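Local coordinates for protein HhaI Restriction Endonuclease (Haemophilus parahaemolyticus, PDB 6UKF) that cuts double-stranded DNA at GCGC sites as a restriction endonuclease, consistent with a nuclease of the PD-(D/E)XK type, at residues A[46-51]-A[232-237]; A[112-117]-A[148-153]; A[126-131]-A[138-143]; A[54-59]-A[227-232]. All blocks are in the same frame, centred on the assembly; numbering follows the deposited sequence.

Interaction 1: residues A[46-51]-A[232-237]; sequences EAKMPH and FSISLK. With EDO (1,2-ethanediol), chain E; EDO (1,2-ethanediol), chain O; PO4 (phosphate ion), chain Q; nucleotides of chain B.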
# COMPACT_ATOMS: atom_id res chain seq x y z
N GLU A 46 -7.13 -8.97 4.66
CA GLU A 46 -6.44 -8.20 3.64
C GLU A 46 -6.82 -8.74 2.27
O GLU A 46 -6.60 -9.92 1.98
CB GLU A 46 -4.92 -8.28 3.83
CG GLU A 46 -4.31 -7.00 4.40
CD GLU A 46 -4.60 -5.79 3.53
OE1 GLU A 46 -4.45 -5.89 2.30
OE2 GLU A 46 -5.00 -4.74 4.08
N ALA A 47 -7.38 -7.88 1.43
CA ALA A 47 -7.65 -8.23 0.04
C ALA A 47 -6.41 -7.88 -0.78
O ALA A 47 -5.85 -6.79 -0.63
CB ALA A 47 -8.87 -7.48 -0.48
N LYS A 48 -5.98 -8.81 -1.62
CA LYS A 48 -4.83 -8.60 -2.48
C LYS A 48 -5.16 -9.08 -3.88
O LYS A 48 -5.65 -10.20 -4.05
CB LYS A 48 -3.60 -9.36 -1.97
CG LYS A 48 -2.97 -8.75 -0.73
CD LYS A 48 -2.26 -7.45 -1.06
CE LYS A 48 -2.04 -6.61 0.17
NZ LYS A 48 -1.53 -5.25 -0.17
N MET A 49 -4.87 -8.25 -4.88
CA MET A 49 -4.95 -8.71 -6.25
C MET A 49 -3.80 -9.67 -6.53
O MET A 49 -2.84 -9.74 -5.76
CB MET A 49 -4.89 -7.52 -7.20
CG MET A 49 -6.05 -6.55 -7.02
SD MET A 49 -6.27 -5.41 -8.39
CE MET A 49 -7.00 -6.50 -9.61
N PRO A 50 -3.89 -10.43 -7.62
CA PRO A 50 -2.82 -11.40 -7.91
C PRO A 50 -1.43 -10.81 -7.97
O PRO A 50 -0.47 -11.49 -7.60
CB PRO A 50 -3.26 -12.00 -9.25
CG PRO A 50 -4.75 -11.91 -9.22
CD PRO A 50 -5.06 -10.62 -8.49
N HIS A 51 -1.28 -9.56 -8.42
CA HIS A 51 0.01 -8.87 -8.44
C HIS A 51 -0.14 -7.62 -7.59
O HIS A 51 -0.78 -6.65 -8.01
CB HIS A 51 0.41 -8.52 -9.87
CG HIS A 51 0.49 -9.71 -10.77
ND1 HIS A 51 1.58 -10.56 -10.80
CD2 HIS A 51 -0.40 -10.22 -11.66
CE1 HIS A 51 1.36 -11.52 -11.67
NE2 HIS A 51 0.17 -11.34 -12.21
N PHE A 232 7.76 -4.95 -0.34
CA PHE A 232 7.54 -6.33 -0.75
C PHE A 232 6.53 -6.40 -1.88
O PHE A 232 5.52 -5.70 -1.87
CB PHE A 232 7.06 -7.14 0.45
CG PHE A 232 8.05 -7.16 1.58
CD1 PHE A 232 7.99 -6.22 2.59
CD2 PHE A 232 9.09 -8.07 1.58
CE1 PHE A 232 8.92 -6.21 3.61
CE2 PHE A 232 10.02 -8.08 2.60
CZ PHE A 232 9.94 -7.14 3.62
N SER A 233 6.83 -7.25 -2.85
CA SER A 233 5.92 -7.53 -3.96
C SER A 233 5.52 -9.00 -3.90
O SER A 233 6.33 -9.86 -3.54
CB SER A 233 6.59 -7.24 -5.30
OG SER A 233 6.78 -5.84 -5.46
N ILE A 234 4.27 -9.27 -4.24
CA ILE A 234 3.74 -10.62 -4.18
C ILE A 234 3.04 -10.94 -5.50
O ILE A 234 2.46 -10.07 -6.14
CB ILE A 234 2.80 -10.84 -2.97
CG1 ILE A 234 1.53 -9.99 -3.09
CG2 ILE A 234 3.55 -10.53 -1.68
CD1 ILE A 234 0.54 -10.23 -1.95
N SER A 235 3.13 -12.21 -5.90
CA SER A 235 2.48 -12.69 -7.11
C SER A 235 1.80 -14.02 -6.78
O SER A 235 2.46 -14.95 -6.30
CB SER A 235 3.50 -12.88 -8.23
OG SER A 235 2.85 -13.23 -9.44
N LEU A 236 0.50 -14.09 -7.05
CA LEU A 236 -0.26 -15.30 -6.74
C LEU A 236 0.31 -16.49 -7.50
O LEU A 236 0.58 -16.40 -8.70
CB LEU A 236 -1.72 -15.07 -7.10
CG LEU A 236 -2.74 -16.12 -6.65
CD1 LEU A 236 -2.76 -16.27 -5.14
CD2 LEU A 236 -4.12 -15.75 -7.16
N LYS A 237 0.50 -17.60 -6.80
CA LYS A 237 1.04 -18.80 -7.41
C LYS A 237 0.04 -19.42 -8.38
O LYS A 237 -1.18 -19.35 -8.18
CB LYS A 237 1.39 -19.83 -6.34
CG LYS A 237 2.59 -19.44 -5.50
CD LYS A 237 2.85 -20.47 -4.42
CE LYS A 237 4.23 -20.31 -3.82
NZ LYS A 237 4.56 -21.40 -2.88
C1 EDO E . -2.88 -6.30 -11.82
O1 EDO E . -1.53 -6.59 -12.22
C2 EDO E . -3.10 -6.74 -10.38
O2 EDO E . -3.12 -8.17 -10.30
C1 EDO O . -2.77 -3.68 5.83
O1 EDO O . -3.61 -2.61 5.39
C2 EDO O . -2.39 -3.50 7.29
O2 EDO O . -1.73 -2.24 7.46
P PO4 Q . 4.09 -24.65 -1.62
O1 PO4 Q . 4.01 -24.19 -3.05
O2 PO4 Q . 5.01 -25.85 -1.53
O3 PO4 Q . 4.63 -23.54 -0.75
O4 PO4 Q . 2.72 -25.04 -1.13
P DA B 10 -3.43 -4.31 -3.84
OP1 DA B 10 -4.51 -5.26 -4.18
OP2 DA B 10 -2.63 -4.51 -2.61
O5' DA B 10 -2.36 -4.24 -5.03
C5' DA B 10 -2.76 -4.39 -6.38
C4' DA B 10 -2.78 -3.05 -7.07
O4' DA B 10 -1.46 -2.44 -7.01
C3' DA B 10 -3.14 -3.09 -8.55
O3' DA B 10 -3.93 -1.96 -8.86
C2' DA B 10 -1.78 -3.10 -9.24
C1' DA B 10 -0.95 -2.23 -8.32
N9 DA B 10 0.47 -2.55 -8.29
C8 DA B 10 1.04 -3.78 -8.15
N7 DA B 10 2.35 -3.76 -8.13
C5 DA B 10 2.66 -2.41 -8.24
C6 DA B 10 3.89 -1.72 -8.27
N6 DA B 10 5.07 -2.33 -8.20
N1 DA B 10 3.84 -0.37 -8.39
C2 DA B 10 2.65 0.23 -8.47
N3 DA B 10 1.44 -0.31 -8.44
C4 DA B 10 1.51 -1.65 -8.33

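Interaction 2: residues A[112-117]-A[148-153]; sequences VFVNWI and FNVSCT. With CA (calcium ion), chain R; EDO (1,2-ethanediol), chain F.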
# COMPACT_ATOMS: atom_id res chain seq x y z
N VAL A 112 12.58 -15.29 4.55
CA VAL A 112 12.78 -14.09 5.35
C VAL A 112 11.67 -13.09 5.08
O VAL A 112 11.11 -12.49 6.01
CB VAL A 112 14.16 -13.47 5.06
CG1 VAL A 112 14.30 -12.12 5.78
CG2 VAL A 112 15.27 -14.41 5.47
N PHE A 113 11.33 -12.90 3.81
CA PHE A 113 10.31 -11.93 3.43
C PHE A 113 8.93 -12.42 3.83
O PHE A 113 8.11 -11.64 4.32
CB PHE A 113 10.39 -11.69 1.93
CG PHE A 113 11.77 -11.35 1.44
CD1 PHE A 113 12.61 -10.53 2.17
CD2 PHE A 113 12.23 -11.86 0.24
CE1 PHE A 113 13.88 -10.23 1.72
CE2 PHE A 113 13.49 -11.56 -0.22
CZ PHE A 113 14.32 -10.74 0.52
N VAL A 114 8.65 -13.71 3.62
CA VAL A 114 7.38 -14.27 4.07
C VAL A 114 7.24 -14.08 5.58
O VAL A 114 6.16 -13.73 6.07
CB VAL A 114 7.28 -15.75 3.67
CG1 VAL A 114 6.08 -16.40 4.36
CG2 VAL A 114 7.17 -15.87 2.16
N ASN A 115 8.31 -14.32 6.33
CA ASN A 115 8.24 -14.19 7.78
C ASN A 115 8.05 -12.73 8.19
O ASN A 115 7.33 -12.45 9.15
CB ASN A 115 9.46 -14.81 8.44
CG ASN A 115 9.40 -16.32 8.46
OD1 ASN A 115 8.31 -16.90 8.49
ND2 ASN A 115 10.55 -16.97 8.44
N TRP A 116 8.67 -11.79 7.48
CA TRP A 116 8.39 -10.39 7.76
C TRP A 116 6.90 -10.10 7.55
O TRP A 116 6.25 -9.47 8.39
CB TRP A 116 9.23 -9.46 6.87
CG TRP A 116 9.03 -8.02 7.25
CD1 TRP A 116 9.78 -7.29 8.11
CD2 TRP A 116 7.97 -7.16 6.80
NE1 TRP A 116 9.27 -6.02 8.23
CE2 TRP A 116 8.16 -5.91 7.43
CE3 TRP A 116 6.89 -7.31 5.93
CZ2 TRP A 116 7.31 -4.83 7.21
CZ3 TRP A 116 6.05 -6.24 5.71
CH2 TRP A 116 6.26 -5.01 6.35
N ILE A 117 6.36 -10.57 6.43
CA ILE A 117 4.95 -10.35 6.12
C ILE A 117 4.06 -10.93 7.21
O ILE A 117 3.11 -10.30 7.68
CB ILE A 117 4.63 -10.92 4.72
CG1 ILE A 117 5.24 -10.03 3.64
CG2 ILE A 117 3.13 -11.09 4.51
CD1 ILE A 117 5.19 -10.62 2.24
N PHE A 148 1.42 -17.15 -2.31
CA PHE A 148 2.09 -16.06 -3.00
C PHE A 148 3.59 -16.29 -3.06
O PHE A 148 4.21 -16.71 -2.08
CB PHE A 148 1.85 -14.72 -2.28
CG PHE A 148 0.51 -14.11 -2.57
CD1 PHE A 148 0.29 -13.41 -3.74
CD2 PHE A 148 -0.53 -14.22 -1.66
CE1 PHE A 148 -0.94 -12.85 -4.01
CE2 PHE A 148 -1.76 -13.66 -1.93
CZ PHE A 148 -1.97 -12.97 -3.11
N ASN A 149 4.16 -16.02 -4.23
CA ASN A 149 5.59 -15.78 -4.35
C ASN A 149 5.88 -14.36 -3.89
O ASN A 149 5.07 -13.45 -4.08
CB ASN A 149 6.02 -15.93 -5.81
CG ASN A 149 5.80 -17.33 -6.35
OD1 ASN A 149 5.18 -17.52 -7.39
ND2 ASN A 149 6.30 -18.32 -5.63
N VAL A 150 7.04 -14.18 -3.26
CA VAL A 150 7.41 -12.90 -2.66
C VAL A 150 8.79 -12.49 -3.12
O VAL A 150 9.70 -13.32 -3.21
CB VAL A 150 7.36 -12.97 -1.12
CG1 VAL A 150 7.61 -11.58 -0.52
CG2 VAL A 150 6.02 -13.52 -0.65
N SER A 151 8.96 -11.20 -3.41
CA SER A 151 10.26 -10.60 -3.63
C SER A 151 10.33 -9.29 -2.85
O SER A 151 9.32 -8.77 -2.36
CB SER A 151 10.54 -10.36 -5.12
OG SER A 151 9.68 -9.37 -5.65
N CYS A 152 11.53 -8.75 -2.75
CA CYS A 152 11.80 -7.60 -1.90
C CYS A 152 12.79 -6.69 -2.59
O CYS A 152 13.82 -7.16 -3.09
CB CYS A 152 12.35 -8.08 -0.55
SG CYS A 152 12.81 -6.78 0.58
N THR A 153 12.48 -5.39 -2.64
CA THR A 153 13.38 -4.42 -3.25
C THR A 153 13.49 -3.19 -2.36
O THR A 153 12.64 -2.93 -1.51
CB THR A 153 12.92 -4.03 -4.66
OG1 THR A 153 14.01 -3.42 -5.36
CG2 THR A 153 11.74 -3.06 -4.61
CA CA R . 10.62 -6.73 -6.04
C1 EDO F . 6.66 -10.95 -7.02
O1 EDO F . 7.81 -10.16 -7.34
C2 EDO F . 7.10 -12.25 -6.37
O2 EDO F . 7.96 -12.98 -7.26

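Interaction 3: residues A[126-131]-A[138-143]; sequences VKFFIT and IFPIEH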
# COMPACT_ATOMS: atom_id res chain seq x y z
N VAL A 126 -4.40 -8.68 11.22
CA VAL A 126 -4.83 -9.29 9.96
C VAL A 126 -4.58 -10.78 10.08
O VAL A 126 -3.43 -11.23 10.12
CB VAL A 126 -4.08 -8.69 8.77
CG1 VAL A 126 -4.39 -9.48 7.50
CG2 VAL A 126 -4.46 -7.23 8.59
N LYS A 127 -5.66 -11.56 10.15
CA LYS A 127 -5.57 -13.00 10.33
C LYS A 127 -5.76 -13.77 9.04
O LYS A 127 -5.33 -14.93 8.96
CB LYS A 127 -6.64 -13.47 11.33
CG LYS A 127 -6.37 -13.14 12.80
CD LYS A 127 -7.42 -13.80 13.68
CE LYS A 127 -7.45 -13.22 15.09
NZ LYS A 127 -6.34 -13.71 15.95
N PHE A 128 -6.39 -13.17 8.03
CA PHE A 128 -6.66 -13.85 6.78
C PHE A 128 -6.45 -12.88 5.63
O PHE A 128 -6.56 -11.66 5.78
CB PHE A 128 -8.11 -14.37 6.71
CG PHE A 128 -8.35 -15.55 7.60
CD1 PHE A 128 -8.64 -15.37 8.95
CD2 PHE A 128 -8.28 -16.84 7.10
CE1 PHE A 128 -8.85 -16.46 9.77
CE2 PHE A 128 -8.49 -17.93 7.93
CZ PHE A 128 -8.78 -17.74 9.26
N PHE A 129 -6.12 -13.45 4.47
CA PHE A 129 -6.09 -12.75 3.20
C PHE A 129 -7.17 -13.32 2.30
O PHE A 129 -7.53 -14.50 2.41
CB PHE A 129 -4.73 -12.93 2.52
CG PHE A 129 -3.66 -11.97 2.99
CD1 PHE A 129 -3.23 -11.98 4.30
CD2 PHE A 129 -3.08 -11.08 2.10
CE1 PHE A 129 -2.24 -11.10 4.73
CE2 PHE A 129 -2.09 -10.20 2.52
CZ PHE A 129 -1.68 -10.21 3.84
N ILE A 130 -7.68 -12.48 1.41
CA ILE A 130 -8.58 -12.92 0.35
C ILE A 130 -8.02 -12.43 -0.98
O ILE A 130 -7.57 -11.28 -1.09
CB ILE A 130 -10.03 -12.45 0.57
CG1 ILE A 130 -10.94 -12.99 -0.54
CG2 ILE A 130 -10.12 -10.93 0.66
CD1 ILE A 130 -12.42 -12.86 -0.23
N THR A 131 -8.02 -13.31 -1.97
CA THR A 131 -7.59 -12.97 -3.32
C THR A 131 -8.48 -13.75 -4.28
O THR A 131 -9.45 -14.39 -3.87
CB THR A 131 -6.08 -13.21 -3.49
OG1 THR A 131 -5.66 -12.73 -4.77
CG2 THR A 131 -5.75 -14.69 -3.37
N ILE A 138 -9.36 -17.75 0.19
CA ILE A 138 -9.26 -17.17 1.53
C ILE A 138 -8.32 -18.05 2.33
O ILE A 138 -8.49 -19.27 2.37
CB ILE A 138 -10.64 -17.10 2.21
CG1 ILE A 138 -11.62 -16.27 1.38
CG2 ILE A 138 -10.49 -16.51 3.62
CD1 ILE A 138 -13.05 -16.38 1.84
N PHE A 139 -7.33 -17.44 2.98
CA PHE A 139 -6.35 -18.25 3.69
C PHE A 139 -5.81 -17.51 4.90
O PHE A 139 -5.74 -16.27 4.90
CB PHE A 139 -5.20 -18.69 2.77
CG PHE A 139 -4.37 -17.56 2.23
CD1 PHE A 139 -3.30 -17.06 2.96
CD2 PHE A 139 -4.65 -17.01 0.99
CE1 PHE A 139 -2.54 -16.02 2.46
CE2 PHE A 139 -3.88 -15.98 0.49
CZ PHE A 139 -2.82 -15.48 1.23
N PRO A 140 -5.41 -18.24 5.93
CA PRO A 140 -4.84 -17.60 7.12
C PRO A 140 -3.40 -17.17 6.90
O PRO A 140 -2.66 -17.79 6.14
CB PRO A 140 -4.92 -18.72 8.17
CG PRO A 140 -4.76 -19.96 7.37
CD PRO A 140 -5.45 -19.70 6.07
N ILE A 141 -3.02 -16.10 7.60
CA ILE A 141 -1.69 -15.51 7.43
C ILE A 141 -0.58 -16.54 7.63
O ILE A 141 0.46 -16.48 6.97
CB ILE A 141 -1.54 -14.28 8.35
CG1 ILE A 141 -0.18 -13.60 8.18
CG2 ILE A 141 -1.76 -14.64 9.81
CD1 ILE A 141 0.13 -13.13 6.78
N GLU A 142 -0.78 -17.51 8.53
CA GLU A 142 0.27 -18.48 8.80
C GLU A 142 0.61 -19.36 7.60
O GLU A 142 1.66 -20.01 7.63
CB GLU A 142 -0.11 -19.36 10.00
CG GLU A 142 -1.41 -20.11 9.85
CD GLU A 142 -2.59 -19.40 10.50
OE1 GLU A 142 -3.54 -20.10 10.89
OE2 GLU A 142 -2.58 -18.16 10.61
N HIS A 143 -0.22 -19.39 6.56
CA HIS A 143 0.03 -20.21 5.38
C HIS A 143 0.34 -19.38 4.14
O HIS A 143 0.24 -19.89 3.02
CB HIS A 143 -1.14 -21.16 5.13
CG HIS A 143 -1.24 -22.25 6.13
ND1 HIS A 143 -2.18 -23.25 6.05
CD2 HIS A 143 -0.51 -22.52 7.24
CE1 HIS A 143 -2.04 -24.08 7.07
NE2 HIS A 143 -1.03 -23.66 7.81
O HOH W 1 -4.90 -16.66 11.17

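Interaction 4: residues A[54-59]-A[227-232]; sequences CGQFVL and NANVIF. With nucleotides of chain B.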
# COMPACT_ATOMS: atom_id res chain seq x y z
N CYS A 54 3.02 -5.56 -0.60
CA CYS A 54 2.63 -6.21 0.64
C CYS A 54 3.43 -5.74 1.86
O CYS A 54 3.93 -6.55 2.64
CB CYS A 54 2.68 -7.73 0.46
SG CYS A 54 1.49 -8.63 1.44
N GLY A 55 3.59 -4.44 2.02
CA GLY A 55 4.25 -3.89 3.19
C GLY A 55 5.59 -3.26 2.85
O GLY A 55 6.19 -3.51 1.81
N GLN A 56 6.06 -2.41 3.77
CA GLN A 56 7.28 -1.66 3.55
C GLN A 56 7.83 -1.13 4.87
O GLN A 56 7.15 -1.14 5.89
CB GLN A 56 7.03 -0.47 2.62
CG GLN A 56 6.07 0.57 3.20
CD GLN A 56 6.19 1.90 2.53
OE1 GLN A 56 5.74 2.08 1.40
NE2 GLN A 56 6.84 2.85 3.20
N PHE A 57 9.08 -0.66 4.82
CA PHE A 57 9.65 0.17 5.88
C PHE A 57 10.76 1.03 5.29
O PHE A 57 11.50 0.58 4.41
CB PHE A 57 10.16 -0.66 7.08
CG PHE A 57 11.09 -1.78 6.72
CD1 PHE A 57 12.46 -1.59 6.68
CD2 PHE A 57 10.59 -3.05 6.47
CE1 PHE A 57 13.32 -2.63 6.38
CE2 PHE A 57 11.45 -4.10 6.16
CZ PHE A 57 12.81 -3.89 6.12
N VAL A 58 10.85 2.27 5.76
CA VAL A 58 11.86 3.20 5.27
C VAL A 58 13.19 2.93 5.96
O VAL A 58 13.26 2.75 7.18
CB VAL A 58 11.40 4.66 5.47
CG1 VAL A 58 12.53 5.63 5.14
CG2 VAL A 58 10.18 4.94 4.61
N LEU A 59 14.27 2.92 5.17
CA LEU A 59 15.63 2.85 5.68
C LEU A 59 16.39 4.07 5.20
O LEU A 59 16.28 4.46 4.03
CB LEU A 59 16.35 1.59 5.19
CG LEU A 59 15.82 0.25 5.68
CD1 LEU A 59 16.70 -0.87 5.14
CD2 LEU A 59 15.74 0.18 7.19
N ASN A 227 12.22 9.63 -0.05
CA ASN A 227 12.96 8.64 0.71
C ASN A 227 12.77 7.25 0.12
O ASN A 227 11.91 7.01 -0.73
CB ASN A 227 12.56 8.68 2.19
CG ASN A 227 13.04 9.95 2.88
OD1 ASN A 227 13.98 10.59 2.43
ND2 ASN A 227 12.38 10.31 3.98
N ALA A 228 13.61 6.31 0.57
CA ALA A 228 13.67 4.97 0.02
C ALA A 228 13.19 3.96 1.06
O ALA A 228 13.51 4.07 2.25
CB ALA A 228 15.09 4.62 -0.42
N ASN A 229 12.44 2.98 0.58
CA ASN A 229 11.87 1.96 1.46
C ASN A 229 12.15 0.56 0.93
O ASN A 229 12.19 0.34 -0.29
CB ASN A 229 10.35 2.13 1.63
CG ASN A 229 9.62 2.58 0.38
OD1 ASN A 229 8.84 3.53 0.41
ND2 ASN A 229 9.85 1.89 -0.74
N VAL A 230 12.40 -0.35 1.87
CA VAL A 230 12.24 -1.76 1.58
C VAL A 230 10.76 -2.02 1.39
O VAL A 230 9.94 -1.58 2.19
CB VAL A 230 12.81 -2.59 2.75
CG1 VAL A 230 12.54 -4.06 2.54
CG2 VAL A 230 14.30 -2.32 2.90
N ILE A 231 10.41 -2.71 0.31
CA ILE A 231 9.00 -2.90 -0.03
C ILE A 231 8.84 -4.26 -0.70
O ILE A 231 9.68 -4.68 -1.50
CB ILE A 231 8.47 -1.72 -0.88
CG1 ILE A 231 6.99 -1.92 -1.22
CG2 ILE A 231 9.30 -1.54 -2.15
CD1 ILE A 231 6.30 -0.64 -1.60
N PHE A 232 7.76 -4.95 -0.34
CA PHE A 232 7.54 -6.33 -0.75
C PHE A 232 6.53 -6.40 -1.88
O PHE A 232 5.52 -5.70 -1.87
CB PHE A 232 7.06 -7.14 0.45
CG PHE A 232 8.05 -7.16 1.58
CD1 PHE A 232 7.99 -6.22 2.59
CD2 PHE A 232 9.09 -8.07 1.58
CE1 PHE A 232 8.92 -6.21 3.61
CE2 PHE A 232 10.02 -8.08 2.60
CZ PHE A 232 9.94 -7.14 3.62
P DC B 7 6.44 2.85 6.99
OP1 DC B 7 6.49 2.07 8.25
OP2 DC B 7 7.47 2.68 5.95
O5' DC B 7 5.01 2.60 6.32
C5' DC B 7 3.86 2.66 7.15
C4' DC B 7 2.60 2.45 6.35
O4' DC B 7 2.35 3.62 5.53
C3' DC B 7 2.62 1.24 5.39
O3' DC B 7 1.42 0.50 5.56
C2' DC B 7 2.75 1.88 4.01
C1' DC B 7 2.03 3.21 4.22
N1 DC B 7 2.44 4.26 3.27
C2 DC B 7 1.47 4.97 2.56
O2 DC B 7 0.27 4.72 2.75
N3 DC B 7 1.87 5.92 1.68
C4 DC B 7 3.18 6.16 1.50
N4 DC B 7 3.53 7.10 0.62
C5 DC B 7 4.18 5.45 2.22
C6 DC B 7 3.77 4.52 3.08
P DG B 6 10.05 8.66 6.39
OP1 DG B 6 11.03 8.18 7.39
OP2 DG B 6 10.44 8.78 4.97
O5' DG B 6 8.75 7.74 6.47
C5' DG B 6 8.12 7.55 7.72
C4' DG B 6 6.87 6.72 7.57
O4' DG B 6 5.86 7.48 6.85
C3' DG B 6 7.05 5.41 6.78
O3' DG B 6 6.35 4.39 7.45
C2' DG B 6 6.48 5.73 5.40
C1' DG B 6 5.37 6.71 5.76
N9 DG B 6 4.98 7.64 4.70
C8 DG B 6 5.81 8.35 3.86
N7 DG B 6 5.16 9.11 3.03
C5 DG B 6 3.82 8.91 3.34
C6 DG B 6 2.65 9.46 2.78
O6 DG B 6 2.55 10.28 1.85
N1 DG B 6 1.50 8.98 3.39
C2 DG B 6 1.48 8.07 4.42
N2 DG B 6 0.27 7.72 4.89
N3 DG B 6 2.57 7.55 4.96
C4 DG B 6 3.70 8.01 4.37
O HOH W 2 7.77 5.48 2.06
O HOH W 3 15.54 6.81 2.58

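Interaction 1: residues A[46-51]-A[232-237]
Lys-48 and Ile-234 cross at about a right angle: the CD1 methyl of Ile-234 sits 4.0 Å from CG of Lys-48 and about as far from CD. Ile-234 gets there because CG1 stands between its own backbone N and carbonyl carbon (chi1 66°), which swings CD1 toward the lysine. Lys-48 in turn bends at CG, and NZ reaches OP2 of nucleotide DA10 of chain B at 2.8 Å. Further along, CB of Pro-50 meets CB of Leu-236 at 4.1 Å. One backbone bond, from Leu-236 N to Pro-50 O at 2.8 Å, fixes the register. His-51 and Ser-235 form an antiparallel non-hydrogen-bonded pair, the imidazole CE1 approaching the serine OG obliquely at 3.2 Å. Met-49 N donates to OP1 of the same phosphate, so the 46-51 segment holds DA10 by backbone and side chain together. Glu-46, Ala-47 and Lys-48 are consistent with the (D/E)XK signature of this nuclease class, in which the lysine is an active-site residue. The Ile-234 methyl packs on the lysine stem while NZ is held at its end by the phosphate oxygen and by Gln-53 O, an arrangement consistent with a positioned amine at the DNA backbone.

Interaction 2: residues A[112-117]-A[148-153]
This is a helix laid almost squarely across a strand, an apolar interface in which Phe-113, Val-114 and Ile-117 of helix 110-123 rest on Val-150 and Cys-152 of strand 148-156. The axes of the two short segments pass 8.3 Å apart at their closest, at 96°, and no hydrogen bond runs between the segments. All three helix side chains touch Val-150. Its CG1 methyl lies anti to the backbone N (chi1 -175°) and enters between CB of Phe-113, 3.7 Å away, and CD1 of Ile-117, which it meets tip to tip. Its other branch, CG2, touches CG2 of Val-114 at 3.8 Å.

Cys-152 deals with the aromatic ring instead. Its CB stands over the centre of the Phe-113 ring, 3.4 Å from the centroid, a CH-pi contact nearly on the ring normal. The sulfur approaches obliquely, SG 3.8 Å from CE1 of the Phe-113 ring, adding a sulfur-aromatic contact.

In the usual way of a strand, Ser-151 turns its side chain away from the helix. Its OG binds the calcium ion at a rather long 2.8 Å and makes a hydrogen bond of 2.6 Å to O1 of an ethanediol molecule; Thr-153 belongs to the same metal site. The glycol probably came from the crystallisation liquor. The strand therefore has two chemistries back to back: an apolar side, Val-150 methyls and Cys-152, packed on the helix, and a polar side whose hydroxyl serves the calcium ion and, in this crystal, the glycol.

Interaction 3: residues A[126-131]-A[138-143]
Phe-129 and Phe-139 form the central hydrogen-bonded pair of an antiparallel hairpin, strand 126-132 turning back as 136-140. Phe-129 N gives to Phe-139 O at 2.9 Å, and Phe-139 N returns a bond to Phe-129 O at 3.0 Å. On this side the rings are near parallel but slid so far apart that they barely overlap. What meets instead is CB of Phe-129, which stands over one face of the Phe-139 ring, offset toward the rim and 3.4 Å from CZ. The benzyl group of Phe-139 is swung there by a first torsion of 64°, with CG between the backbone N and the carbonyl carbon. The hairpin ends a mixed sheet, with strand 136-140 outermost in this chain, and its other face, bearing Phe-128, Ile-130, Ile-138 and Pro-140, packs against helices 3-18 and 242-255. There Ile-130 and Ile-138 run side by side, pointing the same way, with CD1 of Ile-130 3.9 Å from CG1 of Ile-138, while CE2 of Phe-128 touches CB of Pro-140 at 3.7 Å. Past the proline the chain enters a 3-10 turn, and Ile-141 N donates to Lys-127 O at 2.9 Å. A water donates to that same oxygen and to Glu-142 OE2.

Interaction 4: residues A[54-59]-A[227-232]
The first torsion of Phe-57, 51°, sets CG between the backbone N and carbonyl carbon and lays the ring back beside Val-230, whose CG1 stands anti to its own N (chi1 174°). The two side chains point the same way, and CB of Val-230 lies over one face of the ring, 3.8 Å from its centroid and offset toward the rim. CG1 of the valine then touches CZ of Phe-57 at 3.6 Å, and its CG2 meets CD1 of Leu-59 at 3.6 Å. The CD1 edge of Phe-232 abuts Gly-55 O at 3.3 Å.

The other face, that of Gln-56, Val-58, Asn-229 and Ile-231, meets the DNA. Gln-56, extended beyond CG, sends NE2 to OP2 of DC7 of chain B at 2.8 Å; a water joins NE2 to Asn-229 OD1, the two amide planes being 56° apart. Asn-227 ND2 gives an almost straight bond of 2.7 Å to OP2 of DG6 of chain B. Lys-157 holds Gln-56 OE1, fixing which way round the amide faces the phosphate.

Backbone bonds knit the pair. Phe-57 N to Val-230 O is 2.9 Å, its return bond is weak, and Cys-54, Leu-59 and Phe-232 also donate across. Cys-54 O is buried without a partner.

These two strands are neighbours in an antiparallel sheet, with 67-70 beyond 51-62 and 148-156 beyond 228-236. Helix 80-91 covers the Phe-57 and Val-230 face, and Trp-116 of helix 110-123 stacks on Phe-232.

Overall arrangement
Strand 228-236 ties three of the contacts together: interactions 1 and 4 both use it and share Phe-232, while the strand of interaction 2 is its neighbour, bonded through Ser-233 to Ser-151 and Ile-231 to Thr-153. Interactions 2, 3 and 4 are buried; interaction 1 is only partly so and has a single backbone bond across it. Interaction 3 belongs to the mixed sheet, beside strand 43-47, and interaction 1 joins that sheet to the antiparallel one, with Lys-48 O bonded to Thr-131 OG1. Chemistry follows position. Interaction 2 is apolar between its segments and interaction 3 mixes aromatic packing with backbone bonds, whereas interactions 1 and 4 also put polar groups on DNA phosphates.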